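Local atomic coordinates of transcription termination factor NusA (Planctomyces limnophilus, PDB entry 4MTN), a protein that probably takes part in both termination and antitermination of transcription, binding the core RNA polymerase and the nascent RNA. Residues 277-288 with 308-318. Sequence-based numbering, arbitrary orientation.
Sequences GRVLVLVRDDQL and WDIDVMTREEL
Strands 278-282 and 309-313 pair in parallel, Arg278 beside Asp309 and Leu282 beside Met313. They belong to the three-stranded sheet of a type II KH domain, consistent with the second KH repeat of NusA. Strand 278-282 is central, with the antiparallel strand 269-273 on its other edge. Helices 285-292 and 297-306 make the connection between the two parallel strands.

Six backbone hydrogen bonds join the pair. They start at Asp309 N to Gly277 O and end at Val283 N to Met313 O (2.8 Å).

Arg278 lies alongside Asp309 and Asp311. Its CB and CG run past Asp309 O, with CG anti to the backbone N (chi1 169°). CD comes within 4.0 Å of Asp311 CB. A bend at chi3 then turns the guanidinium. NE makes a weak hydrogen bond, part of a salt bridge, to Asp309 OD2 (3.4 Å). The guanidinium and the Asp309 carboxylate planes are 59° apart. Asp311 OD2 sits over one guanidinium face, 4.0 Å from NH1, an approach of charges alone. At the tip, NH2 forms a salt bridge with Asp353. Three carboxylates thus lie round the guanidinium and would be expected to favour its charge.

Further along this face, Leu280 CD2 meets Leu318 CD1 tip to tip. Leu282 CD2 crosses Leu318 CD2 at about a right angle (3.7 Å). The helix that follows strand 309-313 thus packs back onto the sheet. Thr314 and Glu317 form a capping box at the turn leading into it: Glu317 N donates to Thr314 OG1, and Thr314 N bonds weakly to Glu317 OE2.

The opposite face is apolar. Val281 CG2 touches Ile310 CG2; helix 254-261 packs on Val281 and helix 297-306 on Ile310. Val312 CG1 meets Leu288 CD1. At the strand starts, Val279 CG2 rests against Trp308 CE3 at 3.6 Å.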
loop_
_atom_site.group_PDB
_atom_site.type_symbol
_atom_site.label_atom_id
_atom_site.label_comp_id
_atom_site.label_asym_id
_atom_site.label_seq_id
_atom_site.Cartn_x
_atom_site.Cartn_y
_atom_site.Cartn_z
ATOM N N GLY A 277 -8.022 -19.107 9.552
ATOM C CA GLY A 277 -7.514 -17.767 9.789
ATOM C C GLY A 277 -8.663 -16.816 10.058
ATOM O O GLY A 277 -8.661 -15.671 9.605
ATOM N N ARG A 278 -9.649 -17.302 10.805
ATOM C CA ARG A 278 -10.903 -16.589 10.989
ATOM C C ARG A 278 -11.274 -16.435 12.460
ATOM O O ARG A 278 -11.179 -17.383 13.237
ATOM C CB ARG A 278 -12.024 -17.316 10.240
ATOM C CG ARG A 278 -13.426 -16.822 10.553
ATOM C CD ARG A 278 -14.472 -17.758 9.973
ATOM N NE ARG A 278 -14.310 -17.935 8.533
ATOM C CZ ARG A 278 -14.965 -18.842 7.814
ATOM N NH1 ARG A 278 -15.827 -19.660 8.402
ATOM N NH2 ARG A 278 -14.755 -18.933 6.508
ATOM N N VAL A 279 -11.690 -15.230 12.837
ATOM C CA VAL A 279 -12.229 -14.994 14.170
ATOM C C VAL A 279 -13.750 -14.996 14.106
ATOM O O VAL A 279 -14.350 -14.220 13.362
ATOM C CB VAL A 279 -11.739 -13.659 14.766
ATOM C CG1 VAL A 279 -12.506 -13.330 16.038
ATOM C CG2 VAL A 279 -10.246 -13.716 15.042
ATOM N N LEU A 280 -14.373 -15.876 14.881
ATOM C CA LEU A 280 -15.826 -15.975 14.896
ATOM C C LEU A 280 -16.413 -15.122 16.017
ATOM O O LEU A 280 -16.217 -15.408 17.197
ATOM C CB LEU A 280 -16.262 -17.433 15.050
ATOM C CG LEU A 280 -17.734 -17.739 14.780
ATOM C CD1 LEU A 280 -18.116 -17.319 13.369
ATOM C CD2 LEU A 280 -18.017 -19.216 14.996
ATOM N N VAL A 281 -17.135 -14.073 15.635
ATOM C CA VAL A 281 -17.695 -13.135 16.599
ATOM C C VAL A 281 -19.200 -13.325 16.766
ATOM O O VAL A 281 -19.961 -13.206 15.805
ATOM C CB VAL A 281 -17.408 -11.677 16.186
ATOM C CG1 VAL A 281 -18.208 -10.710 17.043
ATOM C CG2 VAL A 281 -15.919 -11.383 16.286
ATOM N N LEU A 282 -19.621 -13.623 17.992
ATOM C CA LEU A 282 -21.034 -13.821 18.296
ATOM C C LEU A 282 -21.691 -12.524 18.760
ATOM O O LEU A 282 -21.225 -11.875 19.698
ATOM C CB LEU A 282 -21.203 -14.910 19.356
ATOM C CG LEU A 282 -20.842 -16.320 18.887
ATOM C CD1 LEU A 282 -21.017 -17.326 20.011
ATOM C CD2 LEU A 282 -21.686 -16.704 17.683
ATOM N N VAL A 283 -22.783 -12.160 18.097
ATOM C CA VAL A 283 -23.446 -10.883 18.334
ATOM C C VAL A 283 -24.965 -11.049 18.378
ATOM O O VAL A 283 -25.546 -11.729 17.534
ATOM C CB VAL A 283 -23.059 -9.856 17.243
ATOM C CG1 VAL A 283 -24.055 -8.718 17.182
ATOM C CG2 VAL A 283 -21.652 -9.326 17.484
ATOM N N ARG A 284 -25.601 -10.429 19.369
ATOM C CA ARG A 284 -27.050 -10.507 19.529
ATOM C C ARG A 284 -27.777 -9.821 18.374
ATOM O O ARG A 284 -27.202 -8.987 17.676
ATOM C CB ARG A 284 -27.472 -9.890 20.865
ATOM C CG ARG A 284 -26.856 -8.528 21.136
ATOM C CD ARG A 284 -27.233 -8.008 22.515
ATOM N NE ARG A 284 -26.594 -6.729 22.805
ATOM C CZ ARG A 284 -26.694 -6.087 23.964
ATOM N NH1 ARG A 284 -27.412 -6.604 24.951
ATOM N NH2 ARG A 284 -26.076 -4.926 24.136
ATOM N N ASP A 285 -29.043 -10.182 18.185
ATOM C CA ASP A 285 -29.825 -9.759 17.024
ATOM C C ASP A 285 -29.875 -8.246 16.809
ATOM O O ASP A 285 -29.690 -7.770 15.689
ATOM C CB ASP A 285 -31.253 -10.297 17.136
ATOM C CG ASP A 285 -31.297 -11.804 17.283
ATOM O OD1 ASP A 285 -31.241 -12.505 16.251
ATOM O OD2 ASP A 285 -31.388 -12.287 18.431
ATOM N N ASP A 286 -30.127 -7.494 17.876
ATOM C CA ASP A 286 -30.264 -6.045 17.764
ATOM C C ASP A 286 -28.938 -5.367 17.423
ATOM O O ASP A 286 -28.917 -4.263 16.878
ATOM C CB ASP A 286 -30.840 -5.458 19.056
ATOM C CG ASP A 286 -30.154 -5.988 20.301
ATOM O OD1 ASP A 286 -28.932 -6.241 20.255
ATOM O OD2 ASP A 286 -30.839 -6.151 21.334
ATOM N N GLN A 287 -27.833 -6.033 17.746
ATOM C CA GLN A 287 -26.507 -5.492 17.470
ATOM C C GLN A 287 -25.930 -6.017 16.157
ATOM O O GLN A 287 -24.830 -5.634 15.761
ATOM C CB GLN A 287 -25.552 -5.816 18.621
ATOM C CG GLN A 287 -25.794 -5.023 19.896
ATOM C CD GLN A 287 -25.164 -3.643 19.858
ATOM O OE1 GLN A 287 -24.224 -3.359 20.601
ATOM N NE2 GLN A 287 -25.685 -2.774 19.000
ATOM N N LEU A 288 -26.677 -6.890 15.488
ATOM C CA LEU A 288 -26.194 -7.551 14.277
ATOM C C LEU A 288 -25.971 -6.577 13.123
ATOM O O LEU A 288 -24.957 -6.652 12.428
ATOM C CB LEU A 288 -27.174 -8.646 13.846
ATOM C CG LEU A 288 -26.824 -9.430 12.578
ATOM C CD1 LEU A 288 -25.514 -10.180 12.751
ATOM C CD2 LEU A 288 -27.951 -10.386 12.210
ATOM N N TRP A 308 -7.236 -10.568 11.043
ATOM C CA TRP A 308 -7.933 -11.837 10.880
ATOM C C TRP A 308 -9.212 -11.638 10.078
ATOM O O TRP A 308 -9.550 -10.514 9.702
ATOM C CB TRP A 308 -8.260 -12.454 12.242
ATOM C CG TRP A 308 -7.071 -13.005 12.971
ATOM C CD1 TRP A 308 -5.954 -12.321 13.353
ATOM C CD2 TRP A 308 -6.891 -14.353 13.423
ATOM N NE1 TRP A 308 -5.084 -13.162 14.007
ATOM C CE2 TRP A 308 -5.636 -14.415 14.063
ATOM C CE3 TRP A 308 -7.665 -15.514 13.345
ATOM C CZ2 TRP A 308 -5.139 -15.591 14.621
ATOM C CZ3 TRP A 308 -7.171 -16.681 13.900
ATOM C CH2 TRP A 308 -5.921 -16.710 14.530
ATOM N N ASP A 309 -9.925 -12.729 9.822
ATOM C CA ASP A 309 -11.206 -12.656 9.134
ATOM C C ASP A 309 -12.340 -12.765 10.144
ATOM O O ASP A 309 -12.498 -13.790 10.805
ATOM C CB ASP A 309 -11.320 -13.756 8.077
ATOM C CG ASP A 309 -12.682 -13.785 7.411
ATOM O OD1 ASP A 309 -12.976 -12.869 6.614
ATOM O OD2 ASP A 309 -13.459 -14.726 7.682
ATOM N N ILE A 310 -13.124 -11.701 10.269
ATOM C CA ILE A 310 -14.202 -11.666 11.246
ATOM C C ILE A 310 -15.532 -12.089 10.630
ATOM O O ILE A 310 -15.994 -11.494 9.656
ATOM C CB ILE A 310 -14.353 -10.264 11.864
ATOM C CG1 ILE A 310 -13.072 -9.869 12.599
ATOM C CG2 ILE A 310 -15.547 -10.220 12.804
ATOM C CD1 ILE A 310 -13.155 -8.523 13.286
ATOM N N ASP A 311 -16.139 -13.122 11.203
ATOM C CA ASP A 311 -17.444 -13.594 10.758
ATOM C C ASP A 311 -18.478 -13.353 11.854
ATOM O O ASP A 311 -18.427 -13.979 12.912
ATOM C CB ASP A 311 -17.385 -15.078 10.391
ATOM C CG ASP A 311 -18.480 -15.486 9.424
ATOM O OD1 ASP A 311 -19.497 -14.766 9.331
ATOM O OD2 ASP A 311 -18.322 -16.530 8.757
ATOM N N VAL A 312 -19.413 -12.444 11.598
ATOM C CA VAL A 312 -20.394 -12.059 12.608
ATOM C C VAL A 312 -21.701 -12.834 12.476
ATOM O O VAL A 312 -22.388 -12.753 11.457
ATOM C CB VAL A 312 -20.701 -10.553 12.544
ATOM C CG1 VAL A 312 -21.831 -10.201 13.498
ATOM C CG2 VAL A 312 -19.458 -9.751 12.873
HETATM N N MSE A 313 -22.031 -13.587 13.519
HETATM C CA MSE A 313 -23.274 -14.345 13.577
HETATM C C MSE A 313 -23.909 -14.215 14.955
HETATM O O MSE A 313 -23.274 -13.736 15.894
HETATM C CB MSE A 313 -23.031 -15.824 13.261
HETATM C CG MSE A 313 -22.366 -16.094 11.924
HETATM SE SE MSE A 313 -21.967 -17.985 11.684
HETATM C CE MSE A 313 -23.790 -18.671 11.661
ATOM N N THR A 314 -25.163 -14.639 15.074
ATOM C CA THR A 314 -25.787 -14.763 16.384
ATOM C C THR A 314 -25.486 -16.158 16.918
ATOM O O THR A 314 -24.860 -16.965 16.231
ATOM C CB THR A 314 -27.310 -14.534 16.331
ATOM O OG1 THR A 314 -27.950 -15.665 15.728
ATOM C CG2 THR A 314 -27.635 -13.281 15.531
ATOM N N ARG A 315 -25.930 -16.448 18.136
ATOM C CA ARG A 315 -25.695 -17.762 18.721
ATOM C C ARG A 315 -26.675 -18.786 18.160
ATOM O O ARG A 315 -26.316 -19.937 17.917
ATOM C CB ARG A 315 -25.802 -17.707 20.246
ATOM C CG ARG A 315 -25.445 -19.016 20.932
ATOM C CD ARG A 315 -23.975 -19.359 20.738
ATOM N NE ARG A 315 -23.698 -20.768 21.002
ATOM C CZ ARG A 315 -22.479 -21.300 21.024
ATOM N NH1 ARG A 315 -21.416 -20.537 20.805
ATOM N NH2 ARG A 315 -22.321 -22.593 21.270
ATOM N N GLU A 316 -27.915 -18.354 17.953
ATOM C CA GLU A 316 -28.969 -19.237 17.468
ATOM C C GLU A 316 -28.712 -19.695 16.037
ATOM O O GLU A 316 -28.903 -20.867 15.712
ATOM C CB GLU A 316 -30.332 -18.543 17.555
ATOM C CG GLU A 316 -30.873 -18.391 18.971
ATOM C CD GLU A 316 -30.155 -17.316 19.764
ATOM O OE1 GLU A 316 -29.500 -16.452 19.144
ATOM O OE2 GLU A 316 -30.246 -17.336 21.011
ATOM N N GLU A 317 -28.275 -18.772 15.187
ATOM C CA GLU A 317 -28.018 -19.102 13.790
ATOM C C GLU A 317 -26.683 -19.823 13.640
ATOM O O GLU A 317 -26.404 -20.415 12.598
ATOM C CB GLU A 317 -28.050 -17.844 12.918
ATOM C CG GLU A 317 -26.831 -16.950 13.041
ATOM C CD GLU A 317 -27.004 -15.639 12.299
ATOM O OE1 GLU A 317 -28.163 -15.232 12.071
ATOM O OE2 GLU A 317 -25.984 -15.016 11.939
ATOM N N LEU A 318 -25.860 -19.773 14.684
ATOM C CA LEU A 318 -24.625 -20.547 14.708
ATOM C C LEU A 318 -24.934 -22.011 14.991
ATOM O O LEU A 318 -24.410 -22.902 14.325
ATOM C CB LEU A 318 -23.652 -20.004 15.754
ATOM C CG LEU A 318 -22.382 -20.840 15.938
ATOM C CD1 LEU A 318 -21.561 -20.867 14.655
ATOM C CD2 LEU A 318 -21.549 -20.328 17.104
#